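Long-range contacts in beta-galactosidase (Geobacillus stearothermophilus, PDB 4OIF), which probably hydrolyses terminal non-reducing beta-D-galactose residues from beta-D-galactosides, as a trimeric, zinc-containing member of glycoside hydrolase family 42: residues A[10-15]-A[149-154]; A[226-231]-A[267-272]; A[300-305]-A[441-446]; A[559-564]-A[580-585]. One frame throughout, in Å; residues are numbered along the deposited sequence.

Contact 1: residues A[10-15]-A[149-154]; sequences TQANFI and ALLMWH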
loop_
_atom_site.group_PDB
_atom_site.type_symbol
_atom_site.label_atom_id
_atom_site.label_comp_id
_atom_site.label_asym_id
_atom_site.label_seq_id
_atom_site.Cartn_x
_atom_site.Cartn_y
_atom_site.Cartn_z
ATOM N N THR A 10 17.110 -42.798 -2.547
ATOM C CA THR A 10 18.156 -42.787 -3.569
ATOM C C THR A 10 19.105 -43.949 -3.364
ATOM O O THR A 10 18.970 -44.715 -2.407
ATOM C CB THR A 10 18.998 -41.487 -3.576
ATOM O OG1 THR A 10 20.108 -41.626 -2.681
ATOM C CG2 THR A 10 18.175 -40.307 -3.161
ATOM N N GLN A 11 20.076 -44.049 -4.267
ATOM C CA GLN A 11 21.091 -45.097 -4.231
ATOM C C GLN A 11 22.120 -44.847 -3.123
ATOM O O GLN A 11 22.996 -45.671 -2.884
ATOM C CB GLN A 11 21.791 -45.194 -5.596
ATOM C CG GLN A 11 22.341 -46.559 -5.925
ATOM C CD GLN A 11 21.244 -47.550 -6.291
ATOM O OE1 GLN A 11 20.112 -47.161 -6.584
ATOM N NE2 GLN A 11 21.578 -48.838 -6.270
ATOM N N ALA A 12 22.015 -43.700 -2.457
ATOM C CA ALA A 12 22.986 -43.325 -1.440
ATOM C C ALA A 12 22.675 -43.959 -0.093
ATOM O O ALA A 12 21.545 -43.895 0.388
ATOM C CB ALA A 12 23.046 -41.821 -1.298
ATOM N N ASN A 13 23.693 -44.568 0.510
ATOM C CA ASN A 13 23.582 -45.138 1.851
ATOM C C ASN A 13 24.140 -44.160 2.872
ATOM O O ASN A 13 24.630 -44.550 3.936
ATOM C CB ASN A 13 24.321 -46.482 1.941
ATOM C CG ASN A 13 25.839 -46.326 1.867
ATOM O OD1 ASN A 13 26.355 -45.439 1.183
ATOM N ND2 ASN A 13 26.559 -47.190 2.578
ATOM N N PHE A 14 24.075 -42.879 2.528
ATOM C CA PHE A 14 24.576 -41.823 3.388
ATOM C C PHE A 14 23.675 -40.604 3.288
ATOM O O PHE A 14 22.982 -40.423 2.294
ATOM C CB PHE A 14 26.009 -41.457 3.011
ATOM C CG PHE A 14 26.167 -41.012 1.587
ATOM C CD1 PHE A 14 26.107 -39.666 1.260
ATOM C CD2 PHE A 14 26.388 -41.936 0.578
ATOM C CE1 PHE A 14 26.254 -39.244 -0.051
ATOM C CE2 PHE A 14 26.533 -41.532 -0.731
ATOM C CZ PHE A 14 26.463 -40.181 -1.054
ATOM N N ILE A 15 23.685 -39.767 4.318
ATOM C CA ILE A 15 22.896 -38.546 4.288
ATOM C C ILE A 15 23.584 -37.530 3.384
ATOM O O ILE A 15 24.737 -37.166 3.614
ATOM C CB ILE A 15 22.691 -37.963 5.691
ATOM C CG1 ILE A 15 21.547 -38.701 6.391
ATOM C CG2 ILE A 15 22.368 -36.483 5.605
ATOM C CD1 ILE A 15 21.794 -38.972 7.849
ATOM N N ALA A 149 28.593 -40.718 -11.001
ATOM C CA ALA A 149 28.267 -39.647 -10.055
ATOM C C ALA A 149 26.795 -39.242 -10.072
ATOM O O ALA A 149 26.326 -38.585 -9.144
ATOM C CB ALA A 149 29.127 -38.425 -10.315
ATOM N N LEU A 150 26.062 -39.627 -11.109
ATOM C CA LEU A 150 24.665 -39.205 -11.218
ATOM C C LEU A 150 23.812 -39.846 -10.142
ATOM O O LEU A 150 23.812 -41.061 -9.991
ATOM C CB LEU A 150 24.086 -39.529 -12.598
ATOM C CG LEU A 150 22.639 -39.042 -12.753
ATOM C CD1 LEU A 150 22.572 -37.559 -12.471
ATOM C CD2 LEU A 150 22.064 -39.357 -14.136
ATOM N N LEU A 151 23.078 -39.029 -9.400
ATOM C CA LEU A 151 22.290 -39.546 -8.286
ATOM C C LEU A 151 20.788 -39.416 -8.481
ATOM O O LEU A 151 20.024 -40.342 -8.212
ATOM C CB LEU A 151 22.665 -38.835 -6.988
ATOM C CG LEU A 151 22.036 -39.499 -5.766
ATOM C CD1 LEU A 151 22.724 -40.834 -5.501
ATOM C CD2 LEU A 151 22.091 -38.602 -4.535
ATOM N N MET A 152 20.374 -38.251 -8.944
ATOM C CA MET A 152 18.964 -37.905 -8.990
ATOM C C MET A 152 18.739 -36.759 -9.976
ATOM O O MET A 152 19.650 -35.974 -10.249
ATOM C CB MET A 152 18.485 -37.536 -7.578
ATOM C CG MET A 152 16.998 -37.243 -7.402
ATOM S SD MET A 152 16.596 -36.997 -5.639
ATOM C CE MET A 152 17.853 -35.818 -5.163
ATOM N N TRP A 153 17.537 -36.684 -10.530
ATOM C CA TRP A 153 17.163 -35.568 -11.369
ATOM C C TRP A 153 16.452 -34.507 -10.525
ATOM O O TRP A 153 15.592 -34.826 -9.697
ATOM C CB TRP A 153 16.265 -36.028 -12.513
ATOM C CG TRP A 153 16.959 -36.852 -13.552
ATOM C CD1 TRP A 153 16.872 -38.199 -13.721
ATOM C CD2 TRP A 153 17.827 -36.372 -14.581
ATOM N NE1 TRP A 153 17.638 -38.593 -14.786
ATOM C CE2 TRP A 153 18.237 -37.489 -15.331
ATOM C CE3 TRP A 153 18.301 -35.105 -14.940
ATOM C CZ2 TRP A 153 19.104 -37.380 -16.414
ATOM C CZ3 TRP A 153 19.152 -34.995 -16.014
ATOM C CH2 TRP A 153 19.547 -36.124 -16.741
ATOM N N HIS A 154 16.827 -33.251 -10.758
ATOM C CA HIS A 154 16.241 -32.078 -10.121
ATOM C C HIS A 154 15.483 -31.333 -11.224
ATOM O O HIS A 154 16.040 -30.491 -11.917
ATOM C CB HIS A 154 17.368 -31.245 -9.470
ATOM C CG HIS A 154 16.945 -29.944 -8.850
ATOM N ND1 HIS A 154 16.244 -28.969 -9.533
ATOM C CD2 HIS A 154 17.229 -29.414 -7.633
ATOM C CE1 HIS A 154 16.072 -27.920 -8.746
ATOM N NE2 HIS A 154 16.668 -28.160 -7.591
HETATM O O HOH W 1 20.010 -42.661 -6.955
#

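Contact 2: residues A[226-231]-A[267-272]; sequences RFVTDQ and QGLDYS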
loop_
_atom_site.group_PDB
_atom_site.type_symbol
_atom_site.label_atom_id
_atom_site.label_comp_id
_atom_site.label_asym_id
_atom_site.label_seq_id
_atom_site.Cartn_x
_atom_site.Cartn_y
_atom_site.Cartn_z
ATOM N N ARG A 226 -6.785 -24.894 -10.148
ATOM C CA ARG A 226 -6.645 -26.318 -10.446
ATOM C C ARG A 226 -5.982 -26.521 -11.807
ATOM O O ARG A 226 -5.106 -27.359 -11.958
ATOM C CB ARG A 226 -7.998 -27.025 -10.421
ATOM C CG ARG A 226 -8.630 -27.170 -9.050
ATOM C CD ARG A 226 -10.091 -27.589 -9.168
ATOM N NE ARG A 226 -10.651 -28.013 -7.891
ATOM C CZ ARG A 226 -11.885 -27.732 -7.479
ATOM N NH1 ARG A 226 -12.702 -27.010 -8.239
ATOM N NH2 ARG A 226 -12.304 -28.167 -6.295
ATOM N N PHE A 227 -6.394 -25.742 -12.794
ATOM C CA PHE A 227 -5.817 -25.861 -14.119
ATOM C C PHE A 227 -4.363 -25.449 -14.108
ATOM O O PHE A 227 -3.569 -26.003 -14.830
ATOM C CB PHE A 227 -6.565 -25.018 -15.146
ATOM C CG PHE A 227 -5.782 -24.796 -16.414
ATOM C CD1 PHE A 227 -5.720 -25.777 -17.383
ATOM C CD2 PHE A 227 -5.091 -23.619 -16.622
ATOM C CE1 PHE A 227 -4.991 -25.581 -18.546
ATOM C CE2 PHE A 227 -4.362 -23.422 -17.773
ATOM C CZ PHE A 227 -4.316 -24.401 -18.741
ATOM N N VAL A 228 -4.020 -24.458 -13.305
ATOM C CA VAL A 228 -2.643 -24.010 -13.215
ATOM C C VAL A 228 -1.784 -25.160 -12.690
ATOM O O VAL A 228 -0.699 -25.465 -13.249
ATOM C CB VAL A 228 -2.518 -22.763 -12.309
ATOM C CG1 VAL A 228 -1.053 -22.504 -11.946
ATOM C CG2 VAL A 228 -3.157 -21.550 -13.000
ATOM N N THR A 229 -2.281 -25.819 -11.643
ATOM C CA THR A 229 -1.594 -27.006 -11.144
ATOM C C THR A 229 -1.448 -28.100 -12.219
ATOM O O THR A 229 -0.335 -28.575 -12.491
ATOM C CB THR A 229 -2.314 -27.599 -9.922
ATOM O OG1 THR A 229 -2.057 -26.767 -8.788
ATOM C CG2 THR A 229 -1.804 -29.012 -9.624
ATOM N N ASP A 230 -2.561 -28.469 -12.845
ATOM C CA ASP A 230 -2.548 -29.513 -13.861
ATOM C C ASP A 230 -1.620 -29.195 -15.029
ATOM O O ASP A 230 -0.888 -30.052 -15.488
ATOM C CB ASP A 230 -3.957 -29.770 -14.388
ATOM C CG ASP A 230 -4.767 -30.668 -13.470
ATOM O OD1 ASP A 230 -4.180 -31.231 -12.522
ATOM O OD2 ASP A 230 -5.989 -30.814 -13.697
ATOM N N GLN A 231 -1.643 -27.964 -15.505
ATOM C CA GLN A 231 -0.849 -27.596 -16.646
ATOM C C GLN A 231 0.636 -27.548 -16.281
ATOM O O GLN A 231 1.505 -27.915 -17.102
ATOM C CB GLN A 231 -1.340 -26.255 -17.218
ATOM C CG GLN A 231 -0.750 -25.910 -18.583
ATOM C CD GLN A 231 -1.233 -26.757 -19.729
ATOM O OE1 GLN A 231 -1.436 -27.962 -19.600
ATOM N NE2 GLN A 231 -1.408 -26.123 -20.886
ATOM N N GLN A 267 1.325 -21.861 -1.791
ATOM C CA GLN A 267 -0.068 -21.680 -2.162
ATOM C C GLN A 267 -0.283 -21.712 -3.659
ATOM O O GLN A 267 -1.417 -21.817 -4.113
ATOM C CB GLN A 267 -0.606 -20.367 -1.595
ATOM C CG GLN A 267 -0.879 -20.424 -0.104
ATOM C CD GLN A 267 -1.587 -21.708 0.270
ATOM O OE1 GLN A 267 -2.777 -21.881 -0.018
ATOM N NE2 GLN A 267 -0.850 -22.636 0.884
ATOM N N GLY A 268 0.801 -21.646 -4.426
ATOM C CA GLY A 268 0.702 -21.551 -5.872
ATOM C C GLY A 268 0.402 -22.833 -6.630
ATOM O O GLY A 268 0.022 -22.794 -7.802
ATOM N N LEU A 269 0.581 -23.972 -5.970
ATOM C CA LEU A 269 0.397 -25.273 -6.613
ATOM C C LEU A 269 -0.121 -26.292 -5.607
ATOM O O LEU A 269 0.223 -26.248 -4.425
ATOM C CB LEU A 269 1.713 -25.765 -7.219
ATOM C CG LEU A 269 2.289 -25.021 -8.420
ATOM C CD1 LEU A 269 3.696 -25.511 -8.717
ATOM C CD2 LEU A 269 1.381 -25.191 -9.634
ATOM N N ASP A 270 -0.961 -27.206 -6.069
ATOM C CA ASP A 270 -1.453 -28.267 -5.207
ATOM C C ASP A 270 -0.411 -29.395 -5.132
ATOM O O ASP A 270 -0.357 -30.271 -5.997
ATOM C CB ASP A 270 -2.792 -28.786 -5.718
ATOM C CG ASP A 270 -3.463 -29.722 -4.740
ATOM O OD1 ASP A 270 -2.822 -30.122 -3.748
ATOM O OD2 ASP A 270 -4.641 -30.060 -4.963
ATOM N N TYR A 271 0.418 -29.372 -4.094
ATOM C CA TYR A 271 1.484 -30.356 -3.971
ATOM C C TYR A 271 0.961 -31.758 -3.668
ATOM O O TYR A 271 1.671 -32.742 -3.884
ATOM C CB TYR A 271 2.470 -29.942 -2.884
ATOM C CG TYR A 271 3.405 -28.828 -3.266
ATOM C CD1 TYR A 271 3.698 -28.565 -4.599
ATOM C CD2 TYR A 271 3.995 -28.034 -2.290
ATOM C CE1 TYR A 271 4.555 -27.550 -4.948
ATOM C CE2 TYR A 271 4.848 -27.016 -2.628
ATOM C CZ TYR A 271 5.130 -26.780 -3.959
ATOM O OH TYR A 271 5.997 -25.765 -4.287
ATOM N N SER A 272 -0.265 -31.862 -3.159
ATOM C CA SER A 272 -0.806 -33.177 -2.837
ATOM C C SER A 272 -1.058 -33.938 -4.136
ATOM O O SER A 272 -1.088 -35.164 -4.162
ATOM C CB SER A 272 -2.087 -33.075 -2.014
ATOM O OG SER A 272 -3.187 -32.697 -2.807
HETATM O O HOH W 2 -2.221 -24.067 -8.831
#

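Contact 3: residues A[300-305]-A[441-446]; sequences AMKVGF and TLVQHY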
loop_
_atom_site.group_PDB
_atom_site.type_symbol
_atom_site.label_atom_id
_atom_site.label_comp_id
_atom_site.label_asym_id
_atom_site.label_seq_id
_atom_site.Cartn_x
_atom_site.Cartn_y
_atom_site.Cartn_z
ATOM N N ALA A 300 10.574 -22.916 15.139
ATOM C CA ALA A 300 11.013 -24.303 14.989
ATOM C C ALA A 300 9.806 -25.216 14.839
ATOM O O ALA A 300 9.799 -26.119 14.002
ATOM C CB ALA A 300 11.863 -24.735 16.170
ATOM N N MET A 301 8.781 -24.955 15.644
ATOM C CA MET A 301 7.515 -25.671 15.547
ATOM C C MET A 301 6.899 -25.535 14.158
ATOM O O MET A 301 6.456 -26.537 13.574
ATOM C CB MET A 301 6.531 -25.161 16.595
ATOM C CG MET A 301 5.236 -25.952 16.645
ATOM S SD MET A 301 4.159 -25.345 17.942
ATOM C CE MET A 301 3.956 -23.658 17.386
ATOM N N LYS A 302 6.861 -24.306 13.634
ATOM C CA LYS A 302 6.348 -24.098 12.267
ATOM C C LYS A 302 7.111 -24.925 11.221
ATOM O O LYS A 302 6.516 -25.551 10.303
ATOM C CB LYS A 302 6.409 -22.617 11.883
ATOM C CG LYS A 302 5.367 -21.742 12.543
ATOM C CD LYS A 302 5.515 -20.317 12.062
ATOM C CE LYS A 302 4.946 -19.331 13.042
ATOM N NZ LYS A 302 5.238 -17.922 12.640
ATOM N N VAL A 303 8.434 -24.938 11.378
ATOM C CA VAL A 303 9.291 -25.693 10.473
ATOM C C VAL A 303 8.962 -27.180 10.552
ATOM O O VAL A 303 8.826 -27.864 9.534
ATOM C CB VAL A 303 10.781 -25.466 10.790
ATOM C CG1 VAL A 303 11.658 -26.277 9.846
ATOM C CG2 VAL A 303 11.121 -23.988 10.693
ATOM N N GLY A 304 8.808 -27.670 11.777
ATOM C CA GLY A 304 8.483 -29.064 12.001
ATOM C C GLY A 304 7.146 -29.424 11.381
ATOM O O GLY A 304 6.988 -30.512 10.840
ATOM N N PHE A 305 6.188 -28.501 11.457
ATOM C CA PHE A 305 4.898 -28.704 10.822
ATOM C C PHE A 305 5.079 -28.913 9.326
ATOM O O PHE A 305 4.580 -29.911 8.761
ATOM C CB PHE A 305 3.969 -27.526 11.087
ATOM C CG PHE A 305 2.612 -27.655 10.437
ATOM C CD1 PHE A 305 1.577 -28.311 11.091
ATOM C CD2 PHE A 305 2.362 -27.090 9.179
ATOM C CE1 PHE A 305 0.309 -28.414 10.500
ATOM C CE2 PHE A 305 1.111 -27.188 8.582
ATOM C CZ PHE A 305 0.077 -27.856 9.244
ATOM N N THR A 441 -3.776 -21.873 11.790
ATOM C CA THR A 441 -4.711 -22.540 12.694
ATOM C C THR A 441 -4.319 -24.007 12.858
ATOM O O THR A 441 -4.214 -24.544 13.993
ATOM C CB THR A 441 -6.171 -22.422 12.172
ATOM O OG1 THR A 441 -6.544 -21.039 12.105
ATOM C CG2 THR A 441 -7.150 -23.150 13.081
ATOM N N LEU A 442 -4.079 -24.658 11.723
ATOM C CA LEU A 442 -3.557 -26.020 11.796
ATOM C C LEU A 442 -2.328 -26.098 12.717
ATOM O O LEU A 442 -2.268 -26.966 13.597
ATOM C CB LEU A 442 -3.211 -26.544 10.421
ATOM C CG LEU A 442 -4.369 -27.252 9.742
ATOM C CD1 LEU A 442 -5.525 -26.295 9.512
ATOM C CD2 LEU A 442 -3.873 -27.836 8.433
ATOM N N VAL A 443 -1.377 -25.177 12.543
ATOM C CA VAL A 443 -0.203 -25.157 13.419
ATOM C C VAL A 443 -0.598 -25.008 14.908
ATOM O O VAL A 443 0.035 -25.591 15.797
ATOM C CB VAL A 443 0.772 -24.037 13.006
ATOM C CG1 VAL A 443 1.964 -23.993 13.932
ATOM C CG2 VAL A 443 1.238 -24.257 11.596
ATOM N N GLN A 444 -1.659 -24.251 15.173
ATOM C CA GLN A 444 -2.173 -24.138 16.540
ATOM C C GLN A 444 -2.608 -25.496 17.064
ATOM O O GLN A 444 -2.442 -25.800 18.251
ATOM C CB GLN A 444 -3.352 -23.167 16.631
ATOM C CG GLN A 444 -2.966 -21.727 16.451
ATOM C CD GLN A 444 -1.540 -21.488 16.882
ATOM O OE1 GLN A 444 -1.217 -21.554 18.076
ATOM N NE2 GLN A 444 -0.662 -21.224 15.909
ATOM N N HIS A 445 -3.171 -26.321 16.190
ATOM C CA HIS A 445 -3.601 -27.628 16.683
ATOM C C HIS A 445 -2.437 -28.624 16.786
ATOM O O HIS A 445 -2.452 -29.543 17.604
ATOM C CB HIS A 445 -4.740 -28.141 15.815
ATOM C CG HIS A 445 -6.011 -27.382 16.038
ATOM N ND1 HIS A 445 -7.073 -27.897 16.749
ATOM C CD2 HIS A 445 -6.351 -26.108 15.719
ATOM C CE1 HIS A 445 -8.030 -26.990 16.818
ATOM N NE2 HIS A 445 -7.618 -25.897 16.201
ATOM N N TYR A 446 -1.409 -28.393 15.989
ATOM C CA TYR A 446 -0.170 -29.143 16.069
ATOM C C TYR A 446 0.567 -28.875 17.382
ATOM O O TYR A 446 1.191 -29.777 17.949
ATOM C CB TYR A 446 0.687 -28.754 14.871
ATOM C CG TYR A 446 2.044 -29.395 14.696
ATOM C CD1 TYR A 446 2.165 -30.672 14.170
ATOM C CD2 TYR A 446 3.210 -28.673 14.944
ATOM C CE1 TYR A 446 3.409 -31.241 13.947
ATOM C CE2 TYR A 446 4.465 -29.227 14.718
ATOM C CZ TYR A 446 4.559 -30.518 14.215
ATOM O OH TYR A 446 5.805 -31.088 13.987
#

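Contact 4: residues A[559-564]-A[580-585]; sequences IKIHAA and AVTSNQ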
loop_
_atom_site.group_PDB
_atom_site.type_symbol
_atom_site.label_atom_id
_atom_site.label_comp_id
_atom_site.label_asym_id
_atom_site.label_seq_id
_atom_site.Cartn_x
_atom_site.Cartn_y
_atom_site.Cartn_z
ATOM N N ILE A 559 -24.183 -23.405 18.217
ATOM C CA ILE A 559 -24.338 -24.845 18.004
ATOM C C ILE A 559 -25.676 -25.427 18.480
ATOM O O ILE A 559 -26.140 -25.153 19.586
ATOM C CB ILE A 559 -23.200 -25.602 18.708
ATOM C CG1 ILE A 559 -21.875 -25.345 17.984
ATOM C CG2 ILE A 559 -23.501 -27.094 18.799
ATOM C CD1 ILE A 559 -20.659 -25.617 18.856
ATOM N N LYS A 560 -26.283 -26.237 17.625
ATOM C CA LYS A 560 -27.479 -27.000 17.966
ATOM C C LYS A 560 -27.117 -28.442 18.361
ATOM O O LYS A 560 -26.559 -29.189 17.555
ATOM C CB LYS A 560 -28.441 -26.996 16.777
ATOM C CG LYS A 560 -29.755 -27.734 16.987
ATOM C CD LYS A 560 -30.507 -27.811 15.662
ATOM C CE LYS A 560 -31.991 -28.080 15.831
ATOM N NZ LYS A 560 -32.687 -27.905 14.521
ATOM N N ILE A 561 -27.443 -28.832 19.592
ATOM C CA ILE A 561 -27.091 -30.162 20.109
ATOM C C ILE A 561 -28.103 -31.247 19.764
ATOM O O ILE A 561 -29.309 -31.036 19.846
ATOM C CB ILE A 561 -26.938 -30.147 21.649
ATOM C CG1 ILE A 561 -25.794 -29.227 22.060
ATOM C CG2 ILE A 561 -26.713 -31.553 22.192
ATOM C CD1 ILE A 561 -24.500 -29.561 21.400
ATOM N N HIS A 562 -27.596 -32.414 19.386
ATOM C CA HIS A 562 -28.427 -33.596 19.211
ATOM C C HIS A 562 -28.032 -34.677 20.215
ATOM O O HIS A 562 -28.376 -34.589 21.388
ATOM C CB HIS A 562 -28.314 -34.107 17.777
ATOM C CG HIS A 562 -28.798 -33.122 16.760
ATOM N ND1 HIS A 562 -30.091 -32.644 16.751
ATOM C CD2 HIS A 562 -28.161 -32.510 15.735
ATOM C CE1 HIS A 562 -30.232 -31.785 15.757
ATOM N NE2 HIS A 562 -29.077 -31.687 15.123
ATOM N N ALA A 563 -27.289 -35.683 19.760
ATOM C CA ALA A 563 -26.816 -36.747 20.639
ATOM C C ALA A 563 -25.571 -36.360 21.454
ATOM O O ALA A 563 -25.238 -37.014 22.448
ATOM C CB ALA A 563 -26.531 -37.993 19.826
ATOM N N ALA A 564 -24.896 -35.291 21.045
ATOM C CA ALA A 564 -23.576 -34.971 21.584
ATOM C C ALA A 564 -23.600 -34.502 23.035
ATOM O O ALA A 564 -24.593 -33.992 23.530
ATOM C CB ALA A 564 -22.901 -33.918 20.719
ATOM N N ALA A 580 -20.047 -24.644 23.222
ATOM C CA ALA A 580 -18.910 -24.284 22.387
ATOM C C ALA A 580 -18.062 -25.523 22.036
ATOM O O ALA A 580 -17.502 -25.614 20.940
ATOM C CB ALA A 580 -18.065 -23.249 23.084
ATOM N N VAL A 581 -17.957 -26.474 22.961
ATOM C CA VAL A 581 -17.173 -27.676 22.686
ATOM C C VAL A 581 -17.984 -28.928 22.945
ATOM O O VAL A 581 -18.581 -29.070 24.015
ATOM C CB VAL A 581 -15.898 -27.739 23.534
ATOM C CG1 VAL A 581 -15.151 -29.039 23.262
ATOM C CG2 VAL A 581 -15.013 -26.560 23.229
ATOM N N THR A 582 -18.010 -29.829 21.962
ATOM C CA THR A 582 -18.845 -31.030 22.045
ATOM C C THR A 582 -18.080 -32.314 21.719
ATOM O O THR A 582 -17.080 -32.293 21.000
ATOM C CB THR A 582 -20.063 -30.951 21.089
ATOM O OG1 THR A 582 -19.622 -31.054 19.730
ATOM C CG2 THR A 582 -20.808 -29.656 21.268
ATOM N N SER A 583 -18.565 -33.430 22.260
ATOM C CA SER A 583 -18.032 -34.757 21.949
ATOM C C SER A 583 -19.178 -35.707 21.666
ATOM O O SER A 583 -20.267 -35.556 22.209
ATOM C CB SER A 583 -17.181 -35.311 23.099
ATOM O OG SER A 583 -18.000 -35.699 24.187
ATOM N N ASN A 584 -18.924 -36.704 20.836
ATOM C CA ASN A 584 -19.984 -37.612 20.466
ATOM C C ASN A 584 -19.481 -38.981 20.017
ATOM O O ASN A 584 -18.649 -39.088 19.120
ATOM C CB ASN A 584 -20.818 -36.973 19.368
ATOM C CG ASN A 584 -22.068 -37.736 19.086
ATOM O OD1 ASN A 584 -22.932 -37.861 19.951
ATOM N ND2 ASN A 584 -22.194 -38.235 17.865
ATOM N N GLN A 585 -19.993 -40.033 20.642
ATOM C CA GLN A 585 -19.598 -41.372 20.246
ATOM C C GLN A 585 -20.399 -41.745 19.025
ATOM O O GLN A 585 -21.593 -41.467 18.949
ATOM C CB GLN A 585 -19.812 -42.372 21.377
ATOM C CG GLN A 585 -19.279 -41.872 22.710
ATOM C CD GLN A 585 -19.375 -42.912 23.795
ATOM O OE1 GLN A 585 -20.075 -43.911 23.647
ATOM N NE2 GLN A 585 -18.672 -42.684 24.898
#

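Contact 1: residues A[10-15]-A[149-154]
Leu151 pushes the end of its side chain against the chain turn made by Thr10, Gln11 and Ala12. CG lies anti to the backbone N (chi1 -171°), and this carries both methyls over to the hydroxyl of Thr10: CD1 is 3.9 Å from Thr10 OG1 and CD2 is 4.1 Å from the same OG1. The two side chains cross nearly at right angles. CD1 does most of the work, since it also touches Ala12 CB at 4.3 Å and lies near the backbone N of Gln11 and of Ala12.

The Thr10 hydroxyl is turned by chi1 (89°) to stand between its own backbone N and carbonyl carbon, where it accepts from Ala12 N at 2.8 Å with an N-H...O angle of 163°. That is an ST turn. In place of Thr10, a valine would probably leave Ala12 N without this acceptor and let the turn that meets Leu151 shift. In the TIM-barrel fold of this family, the turn belongs to the lead-in to the first barrel strand, 16-21, while Leu151 lies near the start of barrel strand 150-154; Thr10 also touches Leu319 of strand 319-322, and strand 83-87 pairs alongside Leu151 and Met152.

No direct hydrogen bond joins the two segments. Instead a water accepts from Gln11 N at 3.0 Å and donates to Leu151 O at 2.6 Å, linking the two backbones beside the leucine methyls.

Contact 2: residues A[226-231]-A[267-272]
Thr229 and Asp270 meet in a buried contact between the flank of a long helix and the turn that starts a short one: helix 218-246 of the TIM-barrel domain offers a hydroxyl to the backbone just ahead of helix 271-274. Asp270 N donates to Thr229 OG1 at 3.0 Å, almost straight at 168°. With chi1 at -74°, OG1 is anti to the carbonyl carbon and beside the backbone N, which turns the hydroxyl to the loop and leaves CG2 to rest against Asp270 CB.

A water extends the polar link. It lies 2.7 Å from Thr229 OG1 and donates to Gly268 O at 2.8 Å, so this one hydroxyl serves both a loop NH and, through the water, a loop carbonyl. Beside it the packing is apolar: Leu269 CD2 sits 3.8 Å from Thr229 CA, and the same methyl is 4.3 Å from Val228 CG1.

Asp270 is the N-cap of the short helix. Its OD1 accepts twice, from Ser272 N at 3.1 Å and from Ser272 OG at 2.8 Å, both arriving from the same face of the carboxylate. The hydroxyl comes on the syn side, 31° out of the plane, and the NH from above it. Thus the residue held by Thr229 through its NH also fixes the first turn of the helix through its carboxylate.

Around this, Trp423 of helix 419-427 lies against Thr229 and Asp270, and Trp419 against Asp270 and Ser272; Tyr159 touches Leu269, and helix 166-179 packs on another side of helix 218-246, against Phe227 and Gln231.

Contact 3: residues A[300-305]-A[441-446]
Phe305 and Tyr446 interlock where two helices cross nearly at right angles, the axes of the two short segments 10.2 Å apart at closest and 101° from parallel. One is helix 296-312 of the TIM-barrel domain, the other helix 438-451 of the trimerisation domain, so this is an interdomain helix packing.

The aromatic pair is T-shaped: the edge of Phe305 points into the face of Tyr446, centroids 5.5 Å apart and planes at 85°. Phe305 CG is anti to the backbone N (chi1 179°), which swings the ring across to the other helix, and Phe305 CB joins in as a CH-pi contact over the tyrosine ring.

A second CH-pi contact is made by Val443, whose CG2 stands over one face of the Phe305 ring, 3.9 Å from its centroid.

Apolar contacts complete the interface. Leu442 CB approaches Phe305 CZ at 3.7 Å, Met301 CG sits at the edge of the Tyr446 ring, 3.8 Å from Tyr446 CD2, and the bent end of Met301 brings CE to 4.0 Å from Val443 CG1.

A leucine replacing Tyr446 would probably take away the face that receives the Phe305 edge and leave Asp308 without its hydroxyl partner. That hydroxyl, hydrogen-bonded to Asp308, passes Gly304 with Tyr446 OH 3.4 Å from Gly304 C.

Contact 4: residues A[559-564]-A[580-585]
Ile561 has chi1 at -63° and chi2 at -55°, a doubly bent chain that lifts CD1 toward Thr582. There the methyl CG2, set anti to the carbonyl carbon, meets it tip to tip, Ile561 CD1 to Thr582 CG2 being 3.7 Å. Asn584 is extended instead, with CG anti to the backbone N (chi1 -170°), and its amide reaches over the turn at Ala563 and Ala564.

The alanines pack closely on the opposing strand. Ala564 CB lies 3.4 Å from Ser583 O and 3.9 Å from Asn584 CB, while Asn584 OD1 sits 3.4 Å from Ala564 CA. OD1 is also near Ala564 N, but the angle is too poor for a hydrogen bond; the amide's ND2 donates to Met524 O. Ile559 CD1 rests 3.8 Å from Ala580 O. The segments share no hydrogen bond, so the contact is held by van der Waals packing.

Met527 of strand 527-534 touches Ile559, Ile561 and Thr582, and Tyr593 touches Ile559 and Thr582. Ala580 and Val581 form a classic beta bulge opposite Gly568, where the strand turns a corner. Two sheets of the trimerisation domain meet here: strand 555-561, paired with 527-534, packs its isoleucines on strand 579-586 of the large mixed sheet, and the turn 562-564 leads into strand 565-570, the neighbour of 579-586 in that sheet.

From the N terminus, contact 1 joins the lead-in to the first barrel strand with strand 150-154, closing a loop of 133 residues that takes in the early strands and helices of the barrel. Contact 2 follows with a much shorter loop, from helix 218-246 to the start of helix 271-274. Contact 3 then spans 135 residues and is the one that leaves the barrel, tying helix 296-312 to helix 438-451 of the trimerisation domain. Contact 4 lies wholly in that domain and brings two sheets together across 15 residues. The four run in series, none enclosing or crossing another, and contacts 1 and 4 lie on opposite sides of the chain's centre, their centres about 52 Å apart.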